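Local coordinates for protein uroporphyrinogen III synthase (Thermus thermophilus, PDB 1WCW) that probably acts as a uroporphyrinogen-III synthase, cyclising linear hydroxymethylbilane to uroporphyrinogen III, with inversion of the last pyrrole ring, in tetrapyrrole biosynthesis, at residues A[196-201]-A[206-211]; A[187-192]-A[227-232]; A[21-26]-A[31-36]; A[238-241]-A[246-249]; A[217-222]-A[250-255]. All blocks are in the same frame, centred on the assembly; numbering follows the deposited sequence.

Contact 1. Residues A[196-201]-A[206-211]; sequences EFLFEG and KALREA
Leu208 is the first residue of 206-211 to meet the other helix, and it does so by laying a methyl group on the ring of Phe199. Its CG stands anti to the backbone N (chi1 170°), which carries the branched end across the gap. CD2 then sits 3.6 Å from the centroid of the Phe199 ring and only 11° off the ring normal, a CH-pi contact over the middle of one face. The same methyl also rests against the branch point of Leu198, with Leu208 CD2 3.8 Å from Leu198 CG. One methyl thus touches two consecutive side chains of 196-201, a small example of how a single leucine can join two helices whose axes remain 10.3 Å apart. Next comes Arg209, whose backbone N lies obliquely 4.0 Å from Phe199 CE2 and whose CB is slightly farther from the same atom. The guanidinium runs elsewhere: its NE is hydrogen-bonded to Trp232 O. Trp232 also stacks on Phe199 from the side of the ring plane opposite Leu208, so the phenyl is held between a methyl and an indole. Replacing Phe199 by an alanine would probably leave a gap between Leu208 and Trp232, depriving both of the surface they share. The two helices, 192-201 and 205-214, are joined by a short turn and run at 134° to each other. Helix 169-181 packs against both, meeting Leu198 with Ile172 and Leu175 and Leu208 with Leu179, while strand 186-189 meets Leu198 through Leu187 and Phe189.

Contact 2. Residues A[187-192]-A[227-232]; sequences LAFVAA and DALREW
Leu229 reaches from helix 223-231 toward Phe189, which projects from the end of strand 186-189. At CB the leucine chain is still clear of the aromatic ring. Rotation about the first bond, with CG anti to the carbonyl carbon (chi1 -79°), swings the fork toward the strand, and both prongs are used there. CD1 comes to 4.0 Å from Phe189 CD1, whereas CD2 lies 3.9 Å from Phe189 CE1 and a little farther from CZ. The two methyls therefore follow one side of the ring obliquely. One residue earlier in the helix, Ala228 makes the second touch: its CB is 3.8 Å from Ala192 CB, and such small methyls let the backbones come close, with the CA atoms of the two alanines 5.6 Å apart. Val195 of helix 192-201 packs on both Phe189 and Leu229, closing the apolar cluster. A glycerol, probably from the crystallisation liquor, lies near Ala192. No hydrogen bond crosses this contact; it is purely apolar packing. The arrangement is that of a three-layer alpha/beta domain, in which a helix covers the side chains of a parallel sheet whose strand order 2-1-3-4-5 is the flavodoxin-like one.

Contact 3. Residues A[21-26]-A[31-36]; sequences AFKALA and FTPLLF
Pro33 is the bump of this contact, pressed into a hollow of helix 19-28 formed by Phe22, Lys23 and Ala26, where the beta-alpha-beta unit of strand 10-13, helix 19-28 and strand 32-35 closes. Helix and returning strand run nearly antiparallel, with the axes of the short segments 7.7 Å apart. Pro33 CB fits between Phe22 and Ala26, 3.6 Å from Phe22 CE2 and 3.7 Å from Ala26 CB. The far corner of the pyrrolidine, CG, fills the remaining side of the hollow, lying 3.9 Å from Lys23 CG. The lysine contributes aliphatic chain here, while its NZ goes to a salt bridge with Glu27. Farther along the strand Leu35 provides a second bump: its CD2 comes 3.9 Å from Phe22 CD2, the leucine and the phenylalanine lying alongside and pointing opposite ways. Phe22 is able to serve both neighbours because its CG is anti to the backbone N (chi1 172°), which drops the ring between helix and strand, where it also stacks with Tyr13. A serine in place of Phe22 would probably open a gap beside Pro33 and Leu35 and leave Tyr13 without its stacking partner. At the other end the small methyl of Ala26 lets Phe31 approach closely, with Ala26 CB 4.1 Å from Phe31 CB. There the chain is tied by one backbone hydrogen bond, Phe31 N to Ala26 O at 2.9 Å, bent to 148° at the hydrogen and tilted 32° out of the carbonyl plane.

Contact 4. Residues A[238-241]-A[246-249]; sequences YVDE and GSLL
Strand 238-240 and the first turns of helix 245-260 approach most closely at Asp240 and Leu248, whose CA atoms are 5.4 Å apart. Polar grip and apolar packing lie side by side here. Asp240, with CG anti to its amide nitrogen (chi1 -167°), points its carboxylate at the helix. Its OD1 takes a short hydrogen bond of 2.6 Å from Ser247 OG on the syn lone pair, and one of 2.9 Å from Tyr238 OH on the anti lone pair. Two donors thus hold the same oxygen from its two sides, one from the helix and one from the same strand, while OD2 is bonded to Thr242 OG1 in the connecting turn. A carboxylate engaged in this way is probably restrained from turning, and the three hydroxyls would be expected to favour its charged form. Beside this polar group the apolar parts meet. Leu248 CD1 lies 4.0 Å from Asp240 CB and about as near to Tyr238 CD2, so that the methyl meets the stem of the aspartate and the ring of the tyrosine. That ring also meets the helix backbone obliquely, with CE2 3.6 Å from Leu248 O. Strand 238-240 is the outermost strand on its side of the parallel sheet and is hydrogen-bonded through Tyr238 and Asp240 to strand 217-221, onto whose Leu219 and Val221 Leu248 packs; Val239 faces the other way, toward helix 223-231.

Contact 5. Residues A[217-222]-A[250-255]; sequences KALAVG and QGFKRA
Leu219 lays its forked end on one face of the Phe252 ring, which helix 245-260 turns toward the sheet. CD1 stands 3.9 Å from the centroid of the Phe252 ring, 17° off the normal and displaced toward the rim, in a CH-pi contact with that face. CD2 overhangs the rim, just outside the ring outline, 3.5 Å from Phe252 CD1 and 3.7 Å from Phe252 CE1. The leucine chain runs roughly perpendicular to that of Phe252, and both methyls of its fork lie on the same side of the ring plane. Phe252 is placed for this by its first torsion (chi1 171°), which extends the ring from the helix toward the strand. Lys217, two residues before Leu219 and on the same side of the strand, adds a looser contact: its CD is near the ring plane, 4.1 Å from Phe252 CE1 at the edge. Its charged end makes a cation-pi contact with Phe237 instead. Around this pair, Ala186 of strand 186-189 touches both Leu219 and Phe252, and Val9 also packs on the phenyl. Helix 245-260 thus covers one face of strand 217-221, while Ala218 and Ala220 turn to helix 223-231 on the other.

Overall arrangement
The five contacts belong to one alpha/beta domain, and contacts 2 to 5 all reach its five-stranded parallel sheet. Contact 3 comes first in the chain and pairs an edge strand with its helix; the others follow more than 150 residues later, after the second, mixed sheet. Contacts 4 and 5 share helix 245-260 and have centres 5 Å apart, touching contact 3 on that side of the sheet. Contacts 1 and 2, with centres 10 Å apart, meet through Trp232 and lie with the helices of the other side. Contacts 2 and 5 cross along the chain and join through neighbouring strands. Widely separated sequence is thus assembled into one compact domain.

Contact 1. Residues A[196-201]-A[206-211]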
# COMPACT_ATOMS: atom_id res chain seq x y z
N GLU A 196 -3.92 -5.52 6.04
CA GLU A 196 -4.46 -6.69 5.37
C GLU A 196 -3.61 -7.89 5.64
O GLU A 196 -4.13 -8.97 6.00
CB GLU A 196 -4.56 -6.44 3.85
CG GLU A 196 -5.36 -5.22 3.38
CD GLU A 196 -6.83 -5.21 3.77
OE1 GLU A 196 -7.45 -4.12 3.64
OE2 GLU A 196 -7.39 -6.24 4.20
N PHE A 197 -2.28 -7.77 5.61
CA PHE A 197 -1.43 -8.93 5.87
C PHE A 197 -1.55 -9.40 7.29
O PHE A 197 -1.58 -10.62 7.54
CB PHE A 197 0.05 -8.59 5.58
CG PHE A 197 0.41 -8.50 4.10
CD1 PHE A 197 1.55 -7.79 3.73
CD2 PHE A 197 -0.28 -9.11 3.12
CE1 PHE A 197 1.97 -7.73 2.37
CE2 PHE A 197 0.19 -9.04 1.76
CZ PHE A 197 1.31 -8.35 1.43
N LEU A 198 -1.59 -8.48 8.28
CA LEU A 198 -1.75 -8.93 9.66
C LEU A 198 -3.03 -9.68 9.85
O LEU A 198 -3.01 -10.80 10.44
CB LEU A 198 -1.69 -7.67 10.54
CG LEU A 198 -1.92 -7.97 12.01
CD1 LEU A 198 -0.86 -8.93 12.59
CD2 LEU A 198 -1.87 -6.67 12.81
N PHE A 199 -4.16 -9.14 9.42
CA PHE A 199 -5.42 -9.85 9.65
C PHE A 199 -5.54 -11.07 8.79
O PHE A 199 -6.14 -12.06 9.32
CB PHE A 199 -6.61 -8.91 9.41
CG PHE A 199 -7.00 -8.13 10.63
CD1 PHE A 199 -6.49 -6.90 10.91
CD2 PHE A 199 -7.83 -8.74 11.57
CE1 PHE A 199 -6.80 -6.25 12.12
CE2 PHE A 199 -8.14 -8.10 12.78
CZ PHE A 199 -7.65 -6.89 13.04
N GLU A 200 -4.99 -11.11 7.59
CA GLU A 200 -5.12 -12.34 6.76
C GLU A 200 -4.21 -13.41 7.31
O GLU A 200 -4.50 -14.61 7.03
CB GLU A 200 -4.80 -12.09 5.28
CG GLU A 200 -5.82 -11.18 4.57
CD GLU A 200 -5.44 -10.85 3.16
OE1 GLU A 200 -4.45 -11.43 2.68
OE2 GLU A 200 -6.06 -10.01 2.52
N GLY A 201 -3.14 -13.05 8.01
CA GLY A 201 -2.21 -14.04 8.51
C GLY A 201 -2.33 -14.40 9.96
O GLY A 201 -1.53 -15.27 10.41
N LYS A 206 -10.20 -12.87 15.45
CA LYS A 206 -11.13 -12.27 16.41
C LYS A 206 -10.42 -11.76 17.64
O LYS A 206 -10.75 -10.68 18.18
CB LYS A 206 -12.21 -13.29 16.84
CG LYS A 206 -13.20 -13.49 15.69
CD LYS A 206 -14.43 -14.35 16.14
CE LYS A 206 -15.40 -14.66 15.00
NZ LYS A 206 -16.50 -15.58 15.50
N ALA A 207 -9.46 -12.54 18.16
CA ALA A 207 -8.74 -12.08 19.34
C ALA A 207 -7.90 -10.86 18.99
O ALA A 207 -7.71 -9.98 19.81
CB ALA A 207 -7.81 -13.19 19.94
N LEU A 208 -7.38 -10.86 17.75
CA LEU A 208 -6.55 -9.71 17.31
C LEU A 208 -7.43 -8.43 17.24
O LEU A 208 -7.01 -7.37 17.70
CB LEU A 208 -5.99 -10.02 15.94
CG LEU A 208 -5.32 -8.90 15.21
CD1 LEU A 208 -4.08 -8.47 15.98
CD2 LEU A 208 -4.93 -9.34 13.79
N ARG A 209 -8.65 -8.55 16.72
CA ARG A 209 -9.58 -7.41 16.68
C ARG A 209 -9.85 -6.94 18.10
O ARG A 209 -9.80 -5.74 18.37
CB ARG A 209 -10.87 -7.83 16.03
CG ARG A 209 -11.88 -6.75 16.03
CD ARG A 209 -13.20 -7.19 15.42
NE ARG A 209 -13.10 -7.58 14.07
CZ ARG A 209 -13.42 -8.78 13.58
NH1 ARG A 209 -13.30 -8.98 12.27
NH2 ARG A 209 -13.81 -9.79 14.35
N GLU A 210 -10.15 -7.87 19.03
CA GLU A 210 -10.38 -7.48 20.40
C GLU A 210 -9.15 -6.76 21.00
O GLU A 210 -9.31 -5.72 21.64
CB GLU A 210 -10.74 -8.70 21.26
CG GLU A 210 -10.88 -8.38 22.74
CD GLU A 210 -11.46 -9.57 23.51
OE1 GLU A 210 -11.57 -9.48 24.74
OE2 GLU A 210 -11.81 -10.56 22.85
N ALA A 211 -7.95 -7.29 20.73
CA ALA A 211 -6.76 -6.66 21.26
C ALA A 211 -6.56 -5.22 20.71
O ALA A 211 -6.28 -4.33 21.49
CB ALA A 211 -5.56 -7.54 20.95

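Contact 2. Residues A[187-192]-A[227-232]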
# COMPACT_ATOMS: atom_id res chain seq x y z
N LEU A 187 0.29 0.16 18.13
CA LEU A 187 0.86 -0.44 16.94
C LEU A 187 0.62 0.51 15.81
O LEU A 187 -0.54 0.86 15.55
CB LEU A 187 0.21 -1.81 16.66
CG LEU A 187 0.52 -2.37 15.29
CD1 LEU A 187 1.98 -2.68 15.09
CD2 LEU A 187 -0.29 -3.74 15.17
N ALA A 188 1.69 0.87 15.10
CA ALA A 188 1.59 1.80 13.97
C ALA A 188 1.62 1.06 12.64
O ALA A 188 2.52 0.27 12.39
CB ALA A 188 2.74 2.78 14.08
N PHE A 189 0.65 1.42 11.79
CA PHE A 189 0.55 0.91 10.40
C PHE A 189 0.76 2.10 9.48
O PHE A 189 0.15 3.15 9.66
CB PHE A 189 -0.85 0.34 10.13
CG PHE A 189 -1.23 -0.80 11.02
CD1 PHE A 189 -1.88 -0.61 12.20
CD2 PHE A 189 -1.02 -2.08 10.56
CE1 PHE A 189 -2.33 -1.73 12.96
CE2 PHE A 189 -1.48 -3.19 11.32
CZ PHE A 189 -2.12 -2.99 12.48
N VAL A 190 1.60 1.90 8.49
CA VAL A 190 1.84 2.97 7.53
C VAL A 190 1.30 2.71 6.15
O VAL A 190 1.35 3.58 5.29
CB VAL A 190 3.31 3.41 7.42
CG1 VAL A 190 3.76 3.94 8.81
CG2 VAL A 190 4.13 2.29 6.99
N ALA A 191 0.68 1.57 5.95
CA ALA A 191 0.06 1.29 4.65
C ALA A 191 -1.07 0.32 4.89
O ALA A 191 -0.97 -0.59 5.72
CB ALA A 191 1.11 0.62 3.70
N ALA A 192 -2.11 0.38 4.09
CA ALA A 192 -3.22 -0.52 4.20
C ALA A 192 -2.82 -1.94 4.03
O ALA A 192 -3.38 -2.82 4.70
CB ALA A 192 -4.30 -0.14 3.15
N ASP A 227 -8.98 3.20 6.92
CA ASP A 227 -10.14 2.52 6.41
C ASP A 227 -9.90 1.04 6.32
O ASP A 227 -10.85 0.27 6.53
CB ASP A 227 -10.60 3.13 5.05
CG ASP A 227 -11.29 4.50 5.21
OD1 ASP A 227 -11.38 5.25 4.22
OD2 ASP A 227 -11.79 4.81 6.31
N ALA A 228 -8.69 0.56 6.10
CA ALA A 228 -8.43 -0.84 6.11
C ALA A 228 -8.67 -1.42 7.52
O ALA A 228 -9.23 -2.53 7.64
CB ALA A 228 -7.01 -1.13 5.64
N LEU A 229 -8.22 -0.73 8.54
CA LEU A 229 -8.51 -1.19 9.89
C LEU A 229 -9.99 -1.27 10.14
O LEU A 229 -10.53 -2.24 10.73
CB LEU A 229 -7.83 -0.23 10.89
CG LEU A 229 -6.33 -0.51 11.04
CD1 LEU A 229 -5.65 0.68 11.69
CD2 LEU A 229 -6.06 -1.77 11.91
N ARG A 230 -10.70 -0.21 9.72
CA ARG A 230 -12.16 -0.17 9.97
C ARG A 230 -12.87 -1.32 9.26
O ARG A 230 -13.83 -1.87 9.83
CB ARG A 230 -12.75 1.19 9.53
CG ARG A 230 -12.29 2.36 10.42
CD ARG A 230 -12.52 3.74 9.76
NE ARG A 230 -13.81 3.97 9.17
CZ ARG A 230 -14.76 4.76 9.70
NH1 ARG A 230 -15.90 4.96 9.06
NH2 ARG A 230 -14.57 5.32 10.88
N GLU A 231 -12.44 -1.71 8.09
CA GLU A 231 -13.08 -2.82 7.36
C GLU A 231 -12.87 -4.13 8.13
O GLU A 231 -13.67 -5.07 7.93
CB GLU A 231 -12.48 -2.95 5.97
CG GLU A 231 -12.70 -1.76 5.01
CD GLU A 231 -11.92 -1.96 3.71
OE1 GLU A 231 -12.04 -3.05 3.12
OE2 GLU A 231 -11.15 -1.05 3.29
N TRP A 232 -11.84 -4.25 8.96
CA TRP A 232 -11.65 -5.44 9.78
C TRP A 232 -12.29 -5.27 11.14
O TRP A 232 -12.07 -6.12 12.00
CB TRP A 232 -10.18 -5.81 9.90
CG TRP A 232 -9.64 -6.45 8.67
CD1 TRP A 232 -8.95 -5.84 7.59
CD2 TRP A 232 -9.70 -7.84 8.32
NE1 TRP A 232 -8.61 -6.77 6.66
CE2 TRP A 232 -9.06 -8.01 7.07
CE3 TRP A 232 -10.25 -8.98 8.95
CZ2 TRP A 232 -8.91 -9.24 6.43
CZ3 TRP A 232 -10.09 -10.23 8.32
CH2 TRP A 232 -9.44 -10.35 7.07

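Contact 3. Residues A[21-26]-A[31-36]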
# COMPACT_ATOMS: atom_id res chain seq x y z
N ALA A 21 14.24 4.89 10.96
CA ALA A 21 13.80 6.23 11.28
C ALA A 21 12.77 6.12 12.40
O ALA A 21 12.76 6.94 13.31
CB ALA A 21 13.17 6.94 10.04
N PHE A 22 11.88 5.11 12.30
CA PHE A 22 10.87 4.93 13.33
C PHE A 22 11.54 4.76 14.69
O PHE A 22 11.16 5.40 15.68
CB PHE A 22 9.95 3.72 13.06
CG PHE A 22 9.03 3.41 14.19
CD1 PHE A 22 7.87 4.13 14.37
CD2 PHE A 22 9.36 2.41 15.13
CE1 PHE A 22 7.02 3.80 15.51
CE2 PHE A 22 8.55 2.12 16.20
CZ PHE A 22 7.41 2.81 16.36
N LYS A 23 12.55 3.89 14.78
CA LYS A 23 13.19 3.61 16.02
C LYS A 23 13.84 4.84 16.60
O LYS A 23 13.71 5.11 17.79
CB LYS A 23 14.26 2.49 15.80
CG LYS A 23 15.08 2.18 17.04
CD LYS A 23 16.11 1.07 16.75
CE LYS A 23 16.97 0.84 18.02
NZ LYS A 23 17.98 1.89 18.31
N ALA A 24 14.59 5.56 15.77
CA ALA A 24 15.27 6.75 16.23
C ALA A 24 14.33 7.82 16.75
O ALA A 24 14.56 8.37 17.82
CB ALA A 24 16.14 7.32 15.10
N LEU A 25 13.27 8.11 16.01
CA LEU A 25 12.33 9.12 16.38
C LEU A 25 11.58 8.67 17.63
O LEU A 25 11.39 9.44 18.59
CB LEU A 25 11.35 9.30 15.23
CG LEU A 25 10.91 10.71 14.84
CD1 LEU A 25 10.45 11.48 16.07
CD2 LEU A 25 12.09 11.38 14.20
N ALA A 26 11.13 7.41 17.70
CA ALA A 26 10.44 6.97 18.89
C ALA A 26 11.29 7.10 20.15
O ALA A 26 10.78 7.56 21.19
CB ALA A 26 9.97 5.49 18.71
N PHE A 31 9.48 7.04 23.70
CA PHE A 31 8.81 5.74 23.58
C PHE A 31 9.81 4.59 23.48
O PHE A 31 10.97 4.80 23.17
CB PHE A 31 7.99 5.71 22.28
CG PHE A 31 6.81 6.69 22.21
CD1 PHE A 31 6.80 7.76 21.33
CD2 PHE A 31 5.67 6.45 22.97
CE1 PHE A 31 5.66 8.58 21.19
CE2 PHE A 31 4.52 7.27 22.83
CZ PHE A 31 4.55 8.33 21.93
N THR A 32 9.35 3.39 23.78
CA THR A 32 10.18 2.18 23.57
C THR A 32 9.67 1.63 22.19
O THR A 32 8.54 1.08 22.13
CB THR A 32 9.93 1.14 24.64
OG1 THR A 32 10.39 1.70 25.88
CG2 THR A 32 10.73 -0.13 24.32
N PRO A 33 10.51 1.65 21.15
CA PRO A 33 10.09 1.14 19.84
C PRO A 33 10.31 -0.34 19.69
O PRO A 33 11.30 -0.89 20.19
CB PRO A 33 10.95 1.91 18.86
CG PRO A 33 12.22 2.22 19.64
CD PRO A 33 11.83 2.37 21.06
N LEU A 34 9.37 -1.02 19.06
CA LEU A 34 9.53 -2.44 18.71
C LEU A 34 9.26 -2.59 17.24
O LEU A 34 8.28 -2.00 16.72
CB LEU A 34 8.57 -3.31 19.45
CG LEU A 34 8.80 -3.28 20.97
CD1 LEU A 34 7.65 -4.04 21.69
CD2 LEU A 34 10.13 -3.97 21.30
N LEU A 35 10.03 -3.37 16.53
CA LEU A 35 9.91 -3.52 15.09
C LEU A 35 9.36 -4.87 14.79
O LEU A 35 10.01 -5.88 15.03
CB LEU A 35 11.27 -3.37 14.39
CG LEU A 35 12.03 -2.08 14.72
CD1 LEU A 35 13.40 -2.10 14.01
CD2 LEU A 35 11.22 -0.86 14.29
N PHE A 36 8.15 -4.87 14.22
CA PHE A 36 7.44 -6.10 13.84
C PHE A 36 6.95 -5.98 12.39
O PHE A 36 5.73 -5.81 12.16
CB PHE A 36 6.27 -6.37 14.82
CG PHE A 36 6.72 -6.83 16.17
CD1 PHE A 36 6.64 -6.03 17.30
CD2 PHE A 36 7.21 -8.12 16.32
CE1 PHE A 36 7.04 -6.56 18.56
CE2 PHE A 36 7.61 -8.59 17.57
CZ PHE A 36 7.52 -7.80 18.67

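Contact 4. Residues A[238-241]-A[246-249]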
# COMPACT_ATOMS: atom_id res chain seq x y z
N TYR A 238 -5.70 6.81 16.62
CA TYR A 238 -5.18 8.05 16.04
C TYR A 238 -4.83 7.83 14.58
O TYR A 238 -4.25 6.80 14.20
CB TYR A 238 -3.95 8.45 16.82
CG TYR A 238 -3.26 9.69 16.35
CD1 TYR A 238 -3.74 10.96 16.68
CD2 TYR A 238 -2.21 9.60 15.48
CE1 TYR A 238 -3.13 12.13 16.04
CE2 TYR A 238 -1.62 10.71 14.89
CZ TYR A 238 -2.11 11.94 15.17
OH TYR A 238 -1.47 12.96 14.46
N VAL A 239 -5.21 8.78 13.72
CA VAL A 239 -4.93 8.75 12.30
C VAL A 239 -4.12 9.99 11.90
O VAL A 239 -4.61 11.13 12.11
CB VAL A 239 -6.19 8.68 11.44
CG1 VAL A 239 -5.85 8.63 9.95
CG2 VAL A 239 -7.02 7.48 11.85
N ASP A 240 -2.95 9.79 11.34
CA ASP A 240 -2.10 10.92 10.91
C ASP A 240 -2.20 11.07 9.39
O ASP A 240 -2.12 10.11 8.64
CB ASP A 240 -0.69 10.66 11.24
CG ASP A 240 0.14 11.90 11.11
OD1 ASP A 240 0.20 12.69 12.08
OD2 ASP A 240 0.72 12.03 10.05
N GLU A 241 -2.29 12.31 8.92
CA GLU A 241 -2.43 12.50 7.49
C GLU A 241 -1.29 13.26 6.87
O GLU A 241 -1.49 13.92 5.83
CB GLU A 241 -3.73 13.19 7.21
CG GLU A 241 -4.87 12.24 7.40
CD GLU A 241 -6.19 12.89 7.17
OE1 GLU A 241 -6.43 13.32 6.02
OE2 GLU A 241 -6.98 12.99 8.13
N GLY A 246 7.35 11.61 12.53
CA GLY A 246 7.45 12.48 13.68
C GLY A 246 6.05 12.98 13.99
O GLY A 246 5.74 13.15 15.19
N SER A 247 5.24 13.21 12.96
CA SER A 247 3.89 13.71 13.18
C SER A 247 3.00 12.62 13.83
O SER A 247 2.17 12.87 14.73
CB SER A 247 3.28 14.20 11.85
OG SER A 247 1.93 14.60 12.00
N LEU A 248 3.15 11.41 13.31
CA LEU A 248 2.38 10.29 13.78
C LEU A 248 2.61 10.09 15.27
O LEU A 248 1.66 10.03 16.09
CB LEU A 248 2.88 9.08 13.05
CG LEU A 248 2.42 7.76 13.64
CD1 LEU A 248 0.92 7.73 13.46
CD2 LEU A 248 3.10 6.60 12.90
N LEU A 249 3.87 10.01 15.60
CA LEU A 249 4.26 9.77 16.96
C LEU A 249 3.95 10.88 17.91
O LEU A 249 3.46 10.64 19.02
CB LEU A 249 5.73 9.42 17.07
CG LEU A 249 6.01 8.06 16.41
CD1 LEU A 249 7.54 7.86 16.22
CD2 LEU A 249 5.45 6.96 17.31

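Contact 5. Residues A[217-222]-A[250-255]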
# COMPACT_ATOMS: atom_id res chain seq x y z
N LYS A 217 -3.49 0.29 21.22
CA LYS A 217 -4.07 1.36 20.36
C LYS A 217 -3.51 1.24 18.94
O LYS A 217 -2.29 1.29 18.75
CB LYS A 217 -3.75 2.68 21.01
CG LYS A 217 -4.54 2.85 22.33
CD LYS A 217 -4.09 4.08 23.04
CE LYS A 217 -4.93 4.30 24.33
NZ LYS A 217 -4.79 3.21 25.30
N ALA A 218 -4.41 1.17 17.95
CA ALA A 218 -3.98 1.10 16.58
C ALA A 218 -3.78 2.49 16.03
O ALA A 218 -4.67 3.37 16.21
CB ALA A 218 -4.99 0.35 15.76
N LEU A 219 -2.64 2.75 15.42
CA LEU A 219 -2.31 4.05 14.87
C LEU A 219 -2.18 3.88 13.38
O LEU A 219 -1.60 2.90 12.92
CB LEU A 219 -0.97 4.61 15.42
CG LEU A 219 -0.80 4.41 16.93
CD1 LEU A 219 0.57 4.89 17.36
CD2 LEU A 219 -1.85 5.12 17.71
N ALA A 220 -2.73 4.85 12.62
CA ALA A 220 -2.68 4.72 11.14
C ALA A 220 -2.07 5.94 10.48
O ALA A 220 -2.50 7.05 10.87
CB ALA A 220 -4.12 4.51 10.57
N VAL A 221 -1.17 5.73 9.57
CA VAL A 221 -0.66 6.85 8.75
C VAL A 221 -1.44 6.74 7.46
O VAL A 221 -1.24 5.79 6.67
CB VAL A 221 0.82 6.68 8.42
CG1 VAL A 221 1.30 7.84 7.47
CG2 VAL A 221 1.63 6.72 9.68
N GLY A 222 -2.38 7.68 7.27
CA GLY A 222 -3.16 7.76 6.03
C GLY A 222 -4.61 7.32 6.23
O GLY A 222 -4.91 6.33 6.99
N GLN A 250 4.16 12.13 17.46
CA GLN A 250 3.89 13.24 18.31
C GLN A 250 2.42 13.50 18.47
O GLN A 250 1.94 13.84 19.56
CB GLN A 250 4.57 14.50 17.78
CG GLN A 250 6.03 14.25 17.72
CD GLN A 250 6.73 15.49 17.33
OE1 GLN A 250 6.86 16.40 18.16
NE2 GLN A 250 7.17 15.57 16.08
N GLY A 251 1.70 13.30 17.38
CA GLY A 251 0.25 13.45 17.44
C GLY A 251 -0.35 12.40 18.39
O GLY A 251 -1.24 12.69 19.21
N PHE A 252 0.16 11.15 18.28
CA PHE A 252 -0.27 10.13 19.22
C PHE A 252 0.04 10.49 20.68
O PHE A 252 -0.79 10.34 21.53
CB PHE A 252 0.39 8.80 18.84
CG PHE A 252 0.19 7.71 19.87
CD1 PHE A 252 -1.08 7.32 20.26
CD2 PHE A 252 1.28 7.08 20.43
CE1 PHE A 252 -1.24 6.31 21.17
CE2 PHE A 252 1.11 6.03 21.38
CZ PHE A 252 -0.15 5.65 21.73
N LYS A 253 1.25 10.94 20.93
CA LYS A 253 1.65 11.32 22.29
C LYS A 253 0.70 12.39 22.88
O LYS A 253 0.23 12.22 24.04
CB LYS A 253 3.07 11.85 22.18
CG LYS A 253 3.74 12.13 23.50
CD LYS A 253 5.22 12.48 23.19
CE LYS A 253 5.94 12.87 24.43
NZ LYS A 253 6.48 11.66 25.09
N ARG A 254 0.37 13.39 22.09
CA ARG A 254 -0.53 14.41 22.58
C ARG A 254 -1.94 13.86 22.80
O ARG A 254 -2.58 14.15 23.80
CB ARG A 254 -0.51 15.57 21.59
CG ARG A 254 -1.41 16.71 22.04
CD ARG A 254 -1.23 17.84 21.05
NE ARG A 254 -2.04 19.01 21.40
CZ ARG A 254 -1.69 19.91 22.31
NH1 ARG A 254 -2.53 20.96 22.54
NH2 ARG A 254 -0.55 19.80 22.95
N ALA A 255 -2.44 13.05 21.87
CA ALA A 255 -3.77 12.47 21.98
C ALA A 255 -3.90 11.60 23.19
O ALA A 255 -4.89 11.68 23.92
CB ALA A 255 -4.05 11.66 20.70